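Local coordinates for choline/ethanolamine kinase family protein (Mesorhizobium loti, PDB 3DXQ), which probably transfers the terminal phosphate of ATP to ethanolamine or a related small amino alcohol, at residues D204-L209 with R228-G233; K116-G121 with P172-H177; P180-F185 with G210-E215; G105-A110 with D223-R228; K99-P104 with K217-Q222. All coordinates share one frame; numbering follows the deposited sequence.

Contact 1 (D204-L209 with R228-G233)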
# COMPACT_ATOMS: atom_id res chain seq x y z
N ASP A 204 10.37 4.23 6.37
CA ASP A 204 9.89 4.88 7.58
C ASP A 204 8.53 4.24 7.88
O ASP A 204 7.61 4.40 7.10
CB ASP A 204 9.72 6.36 7.31
CG ASP A 204 9.30 7.15 8.53
OD1 ASP A 204 8.88 6.54 9.54
OD2 ASP A 204 9.40 8.40 8.43
N PRO A 205 8.42 3.52 9.02
CA PRO A 205 7.20 2.82 9.36
C PRO A 205 5.94 3.64 9.22
O PRO A 205 4.89 3.09 8.90
CB PRO A 205 7.42 2.45 10.84
CG PRO A 205 8.57 3.26 11.30
CD PRO A 205 9.41 3.40 10.09
N LEU A 206 6.03 4.95 9.47
CA LEU A 206 4.86 5.82 9.38
C LEU A 206 4.40 6.09 7.96
O LEU A 206 3.35 6.73 7.75
CB LEU A 206 5.08 7.13 10.16
CG LEU A 206 5.36 6.91 11.64
CD1 LEU A 206 5.21 8.19 12.43
CD2 LEU A 206 4.49 5.77 12.22
N TRP A 207 5.15 5.62 6.97
CA TRP A 207 4.69 5.74 5.59
C TRP A 207 3.47 4.84 5.42
O TRP A 207 2.50 5.23 4.75
CB TRP A 207 5.74 5.32 4.59
CG TRP A 207 5.15 5.04 3.28
CD1 TRP A 207 4.63 3.86 2.85
CD2 TRP A 207 5.00 5.97 2.20
NE1 TRP A 207 4.15 3.98 1.57
CE2 TRP A 207 4.38 5.27 1.14
CE3 TRP A 207 5.33 7.31 2.02
CZ2 TRP A 207 4.07 5.86 -0.07
CZ3 TRP A 207 5.03 7.91 0.81
CH2 TRP A 207 4.40 7.19 -0.22
N ASP A 208 3.53 3.65 6.01
CA ASP A 208 2.43 2.70 5.95
C ASP A 208 1.16 3.27 6.54
O ASP A 208 0.07 3.14 5.94
CB ASP A 208 2.81 1.39 6.68
CG ASP A 208 3.64 0.43 5.82
OD1 ASP A 208 3.86 0.72 4.61
OD2 ASP A 208 4.03 -0.65 6.34
N LEU A 209 1.29 3.88 7.71
CA LEU A 209 0.14 4.52 8.39
C LEU A 209 -0.42 5.64 7.54
O LEU A 209 -1.64 5.72 7.35
CB LEU A 209 0.49 5.03 9.80
CG LEU A 209 0.49 3.92 10.87
CD1 LEU A 209 1.55 2.83 10.63
CD2 LEU A 209 0.67 4.47 12.28
N ARG A 228 -3.09 5.18 17.85
CA ARG A 228 -3.12 4.73 19.22
C ARG A 228 -2.89 3.23 19.28
O ARG A 228 -2.15 2.77 20.13
CB ARG A 228 -4.44 5.12 19.89
CG ARG A 228 -4.61 4.63 21.34
CD ARG A 228 -5.94 5.09 21.94
NE ARG A 228 -5.93 6.53 22.21
CZ ARG A 228 -5.41 7.10 23.30
NH1 ARG A 228 -4.84 6.37 24.26
NH2 ARG A 228 -5.47 8.42 23.43
N ALA A 229 -3.52 2.48 18.38
CA ALA A 229 -3.36 1.02 18.36
C ALA A 229 -1.97 0.66 17.93
O ALA A 229 -1.40 -0.31 18.40
CB ALA A 229 -4.40 0.36 17.44
N TYR A 230 -1.42 1.46 17.01
CA TYR A 230 -0.07 1.21 16.49
C TYR A 230 1.04 1.46 17.51
O TYR A 230 1.94 0.63 17.64
CB TYR A 230 0.20 2.06 15.24
CG TYR A 230 1.57 1.86 14.68
CD1 TYR A 230 1.89 0.71 13.97
CD2 TYR A 230 2.58 2.79 14.91
CE1 TYR A 230 3.19 0.50 13.48
CE2 TYR A 230 3.87 2.60 14.41
CZ TYR A 230 4.16 1.47 13.69
OH TYR A 230 5.44 1.30 13.22
N PHE A 231 0.98 2.61 18.19
CA PHE A 231 2.02 3.06 19.10
C PHE A 231 1.89 2.55 20.51
O PHE A 231 2.83 2.63 21.29
CB PHE A 231 1.99 4.59 19.21
CG PHE A 231 2.49 5.31 17.99
CD1 PHE A 231 3.76 5.06 17.47
CD2 PHE A 231 1.71 6.27 17.39
CE1 PHE A 231 4.21 5.74 16.34
CE2 PHE A 231 2.15 6.96 16.28
CZ PHE A 231 3.40 6.71 15.75
N GLY A 232 0.70 2.06 20.88
CA GLY A 232 0.46 1.56 22.24
C GLY A 232 0.23 2.73 23.17
O GLY A 232 0.41 2.62 24.39
N GLY A 233 -0.17 3.85 22.58
CA GLY A 233 -0.45 5.07 23.34
C GLY A 233 -0.78 6.17 22.38
O GLY A 233 -0.52 6.08 21.20
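Tyr230, near the C-terminal end of helix 220-231, reaches across to Leu209, Leu206 and Pro205 at the N-terminal end of helix 206-215 and the turn leading into it. A chi1 of 179° stretches the ring away from its own helix and onto the other segment. Leu209 covers one face: its CD1 sits almost squarely over the Tyr230 ring, 4.0 Å from the centroid and 11° off the ring normal, a CH-pi contact. The second branch of the same leucine turns to the root of the ring, CD2 lying 3.7 Å from Tyr230 CD2. Leu206 CD2 touches both aromatic rings, 3.9 Å from Tyr230 CE2 and 3.8 Å from Phe231 CZ. Beyond the ring, Pro205 CB lies 3.3 Å from Tyr230 OH. That hydroxyl has its polar partner in His118, to which it is hydrogen-bonded through ND1; a phenylalanine at Tyr230 would keep the ring but would probably leave the imidazole without this mate and freer to turn. The turn presenting Pro205 and Leu206 is closed by Asp204, whose OD1 takes the N-H of Leu206 at 3.3 Å from above the carboxylate plane, while a salt bridge to Arg242 and a bond to Tyr246 tie the same carboxylate to helix 237-263. The contact thus joins two consecutive helices of the chain. Helix 106-118 borders it through Phe114 on Leu209, helix 237-263 through Val243 on Leu206, and strand 174-176 through Ala174 on Pro205.

Contact 2 (K116-G121 with P172-H177); sequences KLHGSG and PLAACH
Strand 174-176 leads into the HxDxxxxN segment that starts at His177, and its backbone rests on Leu117 and His118 in the last turn of helix 106-118. The carbonyl oxygen of Ala175 is the common meeting point: Leu117 CG lies 3.3 Å from Ala175 O, and in His118 a CG placed beside the backbone N (chi1 -60°) swings the ring edge to the same oxygen, nearly in plane. Leu117 also extends CD2 to the chain beyond the strand, 3.9 Å from His177 N. His118 CB lies 3.9 Å from Ala174 CB. Cys176 SG stands obliquely to the imidazole, 4.2 Å from the ring centroid. Both ring nitrogens are engaged outside the two segments, NE2 with Asp208 and ND1 with Tyr230, and these bonds fix the ring's rotation. A leucine in place of His118 would probably leave Asp208 and Tyr230 without the group that bridges them. Behind it the helix ends in a tight turn, where Leu117 O accepts from both Ser120 N and Ser120 OG, the hydroxyl 2.6 Å from Leu117 O in the carbonyl plane. The sequence from His177 to Asn184 matches Brenner's motif of kinase-like phosphotransferases, whose aspartate is catalytic in relatives.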
# COMPACT_ATOMS: atom_id res chain seq x y z
N LYS A 116 2.74 -5.39 14.49
CA LYS A 116 3.31 -6.72 14.46
C LYS A 116 4.35 -6.80 13.36
O LYS A 116 5.44 -7.37 13.58
CB LYS A 116 2.22 -7.76 14.23
CG LYS A 116 2.65 -9.18 14.59
CD LYS A 116 1.42 -10.09 14.67
CE LYS A 116 1.77 -11.55 14.81
NZ LYS A 116 0.55 -12.34 14.50
N LEU A 117 4.02 -6.21 12.21
CA LEU A 117 4.92 -6.22 11.05
C LEU A 117 6.20 -5.51 11.33
O LEU A 117 7.26 -6.10 11.21
CB LEU A 117 4.24 -5.58 9.83
CG LEU A 117 5.12 -5.38 8.58
CD1 LEU A 117 5.63 -6.74 8.08
CD2 LEU A 117 4.38 -4.60 7.47
N HIS A 118 6.10 -4.23 11.67
CA HIS A 118 7.28 -3.39 11.89
C HIS A 118 8.11 -3.89 13.06
O HIS A 118 9.32 -3.83 13.05
CB HIS A 118 6.88 -1.95 12.11
CG HIS A 118 6.14 -1.35 10.96
ND1 HIS A 118 5.31 -0.26 11.10
CD2 HIS A 118 6.07 -1.70 9.66
CE1 HIS A 118 4.78 0.04 9.93
NE2 HIS A 118 5.23 -0.82 9.03
N GLY A 119 7.44 -4.41 14.06
CA GLY A 119 8.12 -4.98 15.23
C GLY A 119 8.65 -6.37 15.04
O GLY A 119 9.22 -6.92 15.98
N SER A 120 8.48 -6.94 13.85
CA SER A 120 8.94 -8.32 13.57
C SER A 120 10.43 -8.42 13.18
O SER A 120 11.15 -7.43 13.14
CB SER A 120 8.13 -8.93 12.43
OG SER A 120 8.51 -8.37 11.17
N GLY A 121 10.87 -9.63 12.90
CA GLY A 121 12.22 -9.84 12.43
C GLY A 121 12.28 -9.88 10.91
O GLY A 121 13.35 -10.13 10.34
N PRO A 172 13.37 6.20 11.86
CA PRO A 172 13.53 4.78 12.04
C PRO A 172 13.25 4.06 10.73
O PRO A 172 12.61 4.65 9.85
CB PRO A 172 12.47 4.44 13.09
CG PRO A 172 11.41 5.49 12.92
CD PRO A 172 12.15 6.72 12.50
N LEU A 173 13.74 2.83 10.61
CA LEU A 173 13.63 2.02 9.40
C LEU A 173 13.00 0.67 9.75
O LEU A 173 13.46 -0.05 10.65
CB LEU A 173 15.01 1.81 8.77
CG LEU A 173 15.04 1.61 7.25
CD1 LEU A 173 14.70 2.93 6.49
CD2 LEU A 173 16.39 1.09 6.82
N ALA A 174 11.92 0.34 9.07
CA ALA A 174 11.20 -0.87 9.36
C ALA A 174 10.81 -1.57 8.06
O ALA A 174 10.71 -0.92 7.00
CB ALA A 174 9.97 -0.54 10.18
N ALA A 175 10.59 -2.88 8.16
CA ALA A 175 10.03 -3.67 7.06
C ALA A 175 8.58 -3.24 6.78
O ALA A 175 7.67 -3.63 7.49
CB ALA A 175 10.06 -5.16 7.42
N CYS A 176 8.37 -2.43 5.75
CA CYS A 176 7.06 -1.87 5.45
C CYS A 176 6.39 -2.43 4.22
O CYS A 176 7.04 -2.77 3.24
CB CYS A 176 7.19 -0.36 5.30
SG CYS A 176 7.77 0.45 6.79
N HIS A 177 5.07 -2.51 4.27
CA HIS A 177 4.28 -2.99 3.15
C HIS A 177 4.33 -2.01 1.98
O HIS A 177 4.38 -2.44 0.83
CB HIS A 177 2.84 -3.18 3.57
CG HIS A 177 1.97 -3.70 2.49
ND1 HIS A 177 1.49 -2.90 1.47
CD2 HIS A 177 1.49 -4.95 2.25
CE1 HIS A 177 0.75 -3.64 0.65
NE2 HIS A 177 0.74 -4.88 1.11

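Contact 3 (P180-F185 with G210-E215); sequences PLCENF and GDLSVE
Pro180 lays its ring against the first turn of the 210-215 helical segment, with CD 3.5 Å from Asp211 CG and CG 4.2 Å from Leu212 CB. The proline ring and the aspartate side chain cross at a slant, with the ring CD and CG against Asp211 CB and CG. The carbonyl of Pro180 continues the contact, its O lying 3.6 Å from Leu212 CD1. The end of the Leu181 side chain comes close to Glu215, but the modelled approach is too tight to be trusted. At Cys182 the chain enters a short 3-10 turn, held by Asn184 N to Leu181 O and Phe185 N to Cys182 O. The sulfur of Cys182 faces the helix end, 3.8 Å from Glu215 O and 4.4 Å from Leu212 CD1. Phe185, the first residue of strand 185-187, then returns to Leu212, its CZ 3.8 Å from Leu212 CD2. A chi1 of 174°, CG opposite the backbone N, carries both Leu212 methyls to the loop: CD1 meets the Pro180 carbonyl and also reaches the ring, while CD2 meets the ring. The edge of that ring, in plane, also meets the oxygens of Pro180 and Cys182. No hydrogen bond crosses between the two segments. The loop, which spans most of the HxDxxxxN segment, is therefore seated on helix 206-215 by apolar contact centred on Leu212, while the charge of Glu215 is met by a salt bridge to Arg278.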
# COMPACT_ATOMS: atom_id res chain seq x y z
N PRO A 180 -0.35 -0.12 1.27
CA PRO A 180 -1.46 -0.71 2.02
C PRO A 180 -2.85 -0.23 1.61
O PRO A 180 -3.55 0.44 2.38
CB PRO A 180 -1.13 -0.30 3.47
CG PRO A 180 -0.42 1.01 3.31
CD PRO A 180 0.40 0.87 2.07
N LEU A 181 -3.26 -0.59 0.39
CA LEU A 181 -4.61 -0.31 -0.07
C LEU A 181 -5.60 -1.06 0.83
O LEU A 181 -5.29 -2.12 1.37
CB LEU A 181 -4.81 -0.77 -1.52
CG LEU A 181 -3.90 -0.21 -2.64
CD1 LEU A 181 -3.98 -1.15 -3.86
CD2 LEU A 181 -4.23 1.24 -3.05
N CYS A 182 -6.80 -0.51 0.98
CA CYS A 182 -7.80 -1.12 1.81
C CYS A 182 -8.02 -2.58 1.41
O CYS A 182 -8.12 -3.46 2.30
CB CYS A 182 -9.10 -0.35 1.70
SG CYS A 182 -8.98 1.31 2.35
N GLU A 183 -8.04 -2.82 0.10
CA GLU A 183 -8.30 -4.17 -0.46
C GLU A 183 -7.25 -5.20 -0.03
O GLU A 183 -7.53 -6.38 0.01
CB GLU A 183 -8.41 -4.16 -1.99
CG GLU A 183 -7.15 -3.76 -2.75
CD GLU A 183 -7.21 -4.08 -4.23
OE1 GLU A 183 -7.21 -5.28 -4.60
OE2 GLU A 183 -7.23 -3.12 -5.04
N ASN A 184 -6.05 -4.74 0.31
CA ASN A 184 -4.99 -5.62 0.79
C ASN A 184 -5.16 -6.12 2.22
O ASN A 184 -4.32 -6.88 2.70
CB ASN A 184 -3.65 -4.90 0.66
CG ASN A 184 -3.23 -4.71 -0.79
OD1 ASN A 184 -3.66 -5.48 -1.66
ND2 ASN A 184 -2.38 -3.71 -1.05
N PHE A 185 -6.21 -5.69 2.92
CA PHE A 185 -6.45 -6.09 4.29
C PHE A 185 -7.61 -7.06 4.37
O PHE A 185 -8.69 -6.79 3.86
CB PHE A 185 -6.78 -4.89 5.17
CG PHE A 185 -5.60 -4.04 5.50
CD1 PHE A 185 -5.19 -3.03 4.63
CD2 PHE A 185 -4.89 -4.23 6.68
CE1 PHE A 185 -4.11 -2.24 4.92
CE2 PHE A 185 -3.80 -3.45 6.98
CZ PHE A 185 -3.40 -2.45 6.10
N GLY A 210 0.45 6.47 6.99
CA GLY A 210 -0.03 7.60 6.16
C GLY A 210 -0.72 7.12 4.89
O GLY A 210 -1.74 7.68 4.46
N ASP A 211 -0.16 6.07 4.30
CA ASP A 211 -0.69 5.53 3.05
C ASP A 211 -2.07 4.94 3.25
O ASP A 211 -3.00 5.24 2.49
CB ASP A 211 0.26 4.48 2.49
CG ASP A 211 -0.01 4.15 1.02
OD1 ASP A 211 -1.11 3.73 0.64
OD2 ASP A 211 0.94 4.26 0.23
N LEU A 212 -2.23 4.12 4.27
CA LEU A 212 -3.53 3.54 4.57
C LEU A 212 -4.55 4.63 4.81
O LEU A 212 -5.66 4.56 4.28
CB LEU A 212 -3.44 2.65 5.80
CG LEU A 212 -4.74 2.08 6.35
CD1 LEU A 212 -5.59 1.54 5.19
CD2 LEU A 212 -4.43 0.99 7.40
N SER A 213 -4.18 5.64 5.59
CA SER A 213 -5.10 6.73 5.91
C SER A 213 -5.65 7.41 4.67
O SER A 213 -6.86 7.60 4.55
CB SER A 213 -4.41 7.78 6.78
OG SER A 213 -5.33 8.77 7.21
N VAL A 214 -4.75 7.76 3.73
CA VAL A 214 -5.17 8.42 2.49
C VAL A 214 -5.97 7.49 1.58
O VAL A 214 -6.91 7.93 0.89
CB VAL A 214 -3.98 8.98 1.70
CG1 VAL A 214 -4.39 9.42 0.32
CG2 VAL A 214 -3.41 10.13 2.42
N GLU A 215 -5.61 6.20 1.59
CA GLU A 215 -6.29 5.22 0.75
C GLU A 215 -7.66 4.88 1.31
O GLU A 215 -8.61 4.62 0.57
CB GLU A 215 -5.45 3.95 0.60
CG GLU A 215 -4.15 4.06 -0.24
CD GLU A 215 -4.40 4.23 -1.73
OE1 GLU A 215 -5.42 3.71 -2.22
OE2 GLU A 215 -3.57 4.87 -2.41

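Contact 4 (G105-A110 with D223-R228)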
# COMPACT_ATOMS: atom_id res chain seq x y z
N GLY A 105 -13.47 -0.78 15.24
CA GLY A 105 -12.16 -1.31 15.65
C GLY A 105 -11.24 -1.69 14.50
O GLY A 105 -10.07 -2.04 14.72
N SER A 106 -11.75 -1.62 13.27
CA SER A 106 -10.96 -1.98 12.09
C SER A 106 -9.70 -1.11 11.93
O SER A 106 -8.62 -1.62 11.63
CB SER A 106 -11.83 -2.04 10.81
OG SER A 106 -12.66 -0.91 10.59
N PRO A 107 -9.80 0.20 12.13
CA PRO A 107 -8.52 0.93 12.05
C PRO A 107 -7.52 0.43 13.09
O PRO A 107 -6.33 0.26 12.80
CB PRO A 107 -8.91 2.38 12.32
CG PRO A 107 -10.39 2.45 11.91
CD PRO A 107 -10.95 1.10 12.34
N ALA A 108 -8.01 0.15 14.29
CA ALA A 108 -7.12 -0.28 15.35
C ALA A 108 -6.48 -1.61 14.94
O ALA A 108 -5.28 -1.82 15.11
CB ALA A 108 -7.86 -0.40 16.67
N ARG A 109 -7.28 -2.49 14.36
CA ARG A 109 -6.78 -3.78 13.94
C ARG A 109 -5.75 -3.63 12.83
O ARG A 109 -4.81 -4.45 12.77
CB ARG A 109 -7.94 -4.73 13.55
CG ARG A 109 -8.75 -5.22 14.79
CD ARG A 109 -9.69 -6.40 14.52
NE ARG A 109 -10.80 -6.09 13.64
CZ ARG A 109 -11.86 -5.38 14.02
NH1 ARG A 109 -11.96 -4.91 15.26
NH2 ARG A 109 -12.83 -5.12 13.15
N ALA A 110 -5.90 -2.61 11.99
CA ALA A 110 -4.88 -2.29 10.98
C ALA A 110 -3.57 -1.86 11.68
O ALA A 110 -2.49 -2.30 11.31
CB ALA A 110 -5.36 -1.21 10.05
N ASP A 223 -7.79 8.05 12.27
CA ASP A 223 -6.35 8.25 12.41
C ASP A 223 -5.91 8.11 13.86
O ASP A 223 -4.89 7.48 14.12
CB ASP A 223 -5.93 9.61 11.87
CG ASP A 223 -5.89 9.65 10.36
OD1 ASP A 223 -6.08 8.60 9.71
OD2 ASP A 223 -5.65 10.74 9.82
N GLU A 224 -6.66 8.67 14.81
CA GLU A 224 -6.31 8.51 16.22
C GLU A 224 -6.40 7.05 16.61
O GLU A 224 -5.53 6.52 17.27
CB GLU A 224 -7.23 9.32 17.14
CG GLU A 224 -7.09 10.82 17.00
CD GLU A 224 -5.64 11.28 17.08
OE1 GLU A 224 -4.95 10.94 18.09
OE2 GLU A 224 -5.19 11.97 16.13
N GLU A 225 -7.48 6.40 16.22
CA GLU A 225 -7.66 5.01 16.55
C GLU A 225 -6.51 4.16 15.97
O GLU A 225 -6.02 3.27 16.64
CB GLU A 225 -9.03 4.51 16.07
CG GLU A 225 -9.39 3.17 16.65
CD GLU A 225 -10.51 2.51 15.90
OE1 GLU A 225 -11.54 3.16 15.66
OE2 GLU A 225 -10.36 1.32 15.57
N LEU A 226 -6.09 4.48 14.73
CA LEU A 226 -4.99 3.77 14.04
C LEU A 226 -3.67 3.96 14.78
O LEU A 226 -2.97 3.01 15.07
CB LEU A 226 -4.85 4.32 12.61
CG LEU A 226 -3.68 3.86 11.74
CD1 LEU A 226 -3.78 2.34 11.34
CD2 LEU A 226 -3.54 4.74 10.50
N MSE A 227 -3.33 5.21 15.06
CA MSE A 227 -2.06 5.53 15.69
C MSE A 227 -2.00 5.02 17.12
O MSE A 227 -0.97 4.47 17.56
CB MSE A 227 -1.78 7.04 15.62
CG MSE A 227 -1.52 7.49 14.19
SE MSE A 227 -1.13 9.39 13.97
CE MSE A 227 -2.84 10.11 14.85
N ARG A 228 -3.09 5.18 17.85
CA ARG A 228 -3.12 4.73 19.22
C ARG A 228 -2.89 3.23 19.28
O ARG A 228 -2.15 2.77 20.13
CB ARG A 228 -4.44 5.12 19.89
CG ARG A 228 -4.61 4.63 21.34
CD ARG A 228 -5.94 5.09 21.94
NE ARG A 228 -5.93 6.53 22.21
CZ ARG A 228 -5.41 7.10 23.30
NH1 ARG A 228 -4.84 6.37 24.26
NH2 ARG A 228 -5.47 8.42 23.43
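Glu225 and Leu226 of helix 220-231 face the first turns of helix 106-118 in a roughly parallel helix pair, the axes of the two short segments passing 7.3 Å apart at a signed crossing angle of -34°. At Ala108 the backbones come near, its CA 4.8 Å from Leu226 CA. Glu225 is the first residue of its segment to make real contact with the other helix. An extended side chain (chi1 -168°) carries the carboxylate across the gap to the start of that helix. There OE2 accepts from Ala108 N at 2.9 Å, the donor lying above the carboxylate plane. An acid at this helix start is likely to be stabilised by the N-terminal dipole. The same OE2 lies 3.2 Å from Gly105 CA at the N-cap, where the positive phi would jam a side chain against the preceding carbonyl, and 3.3 Å from Pro107 CD. Leu226, the next residue, meets helix 106-118 at Pro107 and Ala110. It fills the buried side of the crossing, where Leu212 of helix 206-215 also packs. One branch does the work: Leu226 CD1 lies 3.6 Å from Pro107 O and 4.1 Å from Ala110 CB.

Contact 5 (K99-P104 with K217-Q222); sequences KFKTRP and KFNANQ
A capping box opens helix 220-231, and its Gln222, together with Phe218 and Lys217 just before, meets Phe100 and Lys101 at the end of helix 97-102. In the box, Gln222 N gives its hydrogen to Asn219 OD1 at 3.0 Å, nearly along the C=O axis, and Asn219 N returns a bond to Gln222 OE1 at 2.9 Å, with an N-H...O angle of 160°. With OE1 engaged in this way, the amide of Gln222 turns NE2 to the other segment, where it makes a bent, weak hydrogen bond of 2.9 Å to Phe100 O. Phe218 and Phe100 pack edge-to-face: the CE1-CZ edge of Phe218 points at one face of Phe100, centroids 5.2 Å apart and planes at 60°. The nearest atoms, Phe218 CE1 and Phe100 CG, are 3.7 Å apart, toward the root of the Phe100 ring. Lys101 crosses the Gln222 amide at about a right angle on the exposed side. Its chain bends at chi2 and again at its last torsion, which lays CD 3.4 Å from Gln222 OE1 and brings NZ within 3.0 Å of Lys217 O, a hydrogen bond that arrives from above the carbonyl plane. Leu212 of helix 206-215 touches both phenylalanines, and Pro107 of helix 106-118 touches Phe218 and Gln222. The chemistry thus sets a buried aromatic pair beside a more exposed polar group, in which one glutamine amide closes the start of its own helix and, weakly, reaches a carbonyl at the end of another, while the Lys101 ammonium binds Lys217.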
# COMPACT_ATOMS: atom_id res chain seq x y z
N LYS A 99 -15.91 -0.06 4.59
CA LYS A 99 -15.85 -1.02 5.70
C LYS A 99 -14.99 -0.54 6.87
O LYS A 99 -15.18 -1.00 8.00
CB LYS A 99 -15.36 -2.39 5.22
CG LYS A 99 -16.34 -3.10 4.27
CD LYS A 99 -15.56 -4.12 3.41
CE LYS A 99 -16.44 -4.90 2.46
NZ LYS A 99 -17.14 -5.96 3.21
N PHE A 100 -14.05 0.37 6.61
CA PHE A 100 -13.20 0.94 7.67
C PHE A 100 -13.96 1.89 8.58
O PHE A 100 -13.56 2.12 9.71
CB PHE A 100 -11.92 1.59 7.12
CG PHE A 100 -10.72 0.65 7.09
CD1 PHE A 100 -10.17 0.18 8.28
CD2 PHE A 100 -10.15 0.26 5.89
CE1 PHE A 100 -9.07 -0.69 8.26
CE2 PHE A 100 -9.07 -0.58 5.87
CZ PHE A 100 -8.52 -1.06 7.06
N LYS A 101 -15.05 2.47 8.09
CA LYS A 101 -15.97 3.27 8.91
C LYS A 101 -17.01 2.31 9.53
O LYS A 101 -17.41 2.46 10.68
CB LYS A 101 -16.74 4.30 8.05
CG LYS A 101 -15.93 5.20 7.13
CD LYS A 101 -15.53 6.54 7.75
CE LYS A 101 -15.24 7.62 6.68
NZ LYS A 101 -14.32 7.19 5.61
N THR A 102 -17.43 1.31 8.76
CA THR A 102 -18.48 0.35 9.16
C THR A 102 -18.12 -0.67 10.24
O THR A 102 -18.96 -1.01 11.07
CB THR A 102 -18.95 -0.46 7.90
OG1 THR A 102 -19.98 0.28 7.23
CG2 THR A 102 -19.47 -1.88 8.25
N ARG A 103 -16.90 -1.19 10.22
CA ARG A 103 -16.54 -2.27 11.14
C ARG A 103 -15.78 -1.68 12.32
O ARG A 103 -14.62 -1.31 12.19
CB ARG A 103 -15.72 -3.34 10.40
CG ARG A 103 -16.46 -3.89 9.16
CD ARG A 103 -15.59 -4.75 8.24
NE ARG A 103 -15.08 -5.94 8.91
CZ ARG A 103 -15.79 -7.04 9.16
NH1 ARG A 103 -17.06 -7.12 8.79
NH2 ARG A 103 -15.24 -8.07 9.79
N PRO A 104 -16.45 -1.58 13.48
CA PRO A 104 -15.79 -0.89 14.59
C PRO A 104 -14.52 -1.58 15.02
O PRO A 104 -14.49 -2.80 15.12
CB PRO A 104 -16.84 -0.94 15.70
CG PRO A 104 -17.75 -2.03 15.33
CD PRO A 104 -17.78 -2.07 13.85
N LYS A 217 -9.52 6.96 3.12
CA LYS A 217 -10.25 8.21 3.36
C LYS A 217 -10.58 8.31 4.84
O LYS A 217 -11.72 8.55 5.22
CB LYS A 217 -11.53 8.28 2.52
CG LYS A 217 -11.35 7.89 1.06
CD LYS A 217 -12.52 8.37 0.19
CE LYS A 217 -12.43 7.79 -1.23
NZ LYS A 217 -13.39 8.41 -2.19
N PHE A 218 -9.57 8.10 5.67
CA PHE A 218 -9.74 8.10 7.12
C PHE A 218 -9.99 9.47 7.64
O PHE A 218 -9.33 10.41 7.24
CB PHE A 218 -8.48 7.58 7.81
CG PHE A 218 -8.40 6.10 7.90
CD1 PHE A 218 -9.02 5.28 6.96
CD2 PHE A 218 -7.62 5.51 8.89
CE1 PHE A 218 -8.92 3.90 7.05
CE2 PHE A 218 -7.51 4.12 8.98
CZ PHE A 218 -8.16 3.32 8.07
N ASN A 219 -10.95 9.60 8.54
CA ASN A 219 -11.18 10.91 9.17
C ASN A 219 -10.26 10.99 10.39
O ASN A 219 -9.59 10.03 10.72
CB ASN A 219 -12.66 11.13 9.53
CG ASN A 219 -13.20 10.06 10.44
OD1 ASN A 219 -12.46 9.46 11.24
ND2 ASN A 219 -14.48 9.80 10.33
N ALA A 220 -10.24 12.16 11.03
CA ALA A 220 -9.39 12.41 12.20
C ALA A 220 -9.51 11.32 13.25
O ALA A 220 -8.51 10.89 13.81
CB ALA A 220 -9.74 13.74 12.82
N ASN A 221 -10.74 10.89 13.51
CA ASN A 221 -11.01 9.87 14.53
C ASN A 221 -10.36 8.54 14.21
O ASN A 221 -9.76 7.92 15.07
CB ASN A 221 -12.52 9.69 14.69
CG ASN A 221 -13.17 10.91 15.27
OD1 ASN A 221 -14.17 11.42 14.75
ND2 ASN A 221 -12.58 11.43 16.34
N GLN A 222 -10.47 8.11 12.95
CA GLN A 222 -9.89 6.87 12.51
C GLN A 222 -8.37 6.90 12.63
O GLN A 222 -7.74 5.91 13.07
CB GLN A 222 -10.32 6.58 11.07
CG GLN A 222 -11.78 6.19 10.93
CD GLN A 222 -12.21 6.03 9.49
OE1 GLN A 222 -12.31 7.01 8.74
NE2 GLN A 222 -12.52 4.80 9.12

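How the contacts relate
Helix 206-215 is used by contacts 1 and 3, helix 220-231 by contacts 1, 4 and 5, and helix 106-118 by contacts 2 and 4. Contacts 1 and 2 are joined through His118, whose ND1 is 2.6 Å from Tyr230 OH and whose NE2 is 3.0 Å from Asp208 OD2. Contacts 3 and 4 meet at Ser213 OG and Asp223 OD1, 2.6 Å apart. Contacts 4 and 5 are side by side, their centres about 8 Å apart, whereas those of contacts 2 and 5 are about 23 Å apart. The HxDxxxxN segment, the probable catalytic loop, begins in contact 2 and runs into contact 3, His177 CE1 lying 3.6 Å from Asn184 ND2.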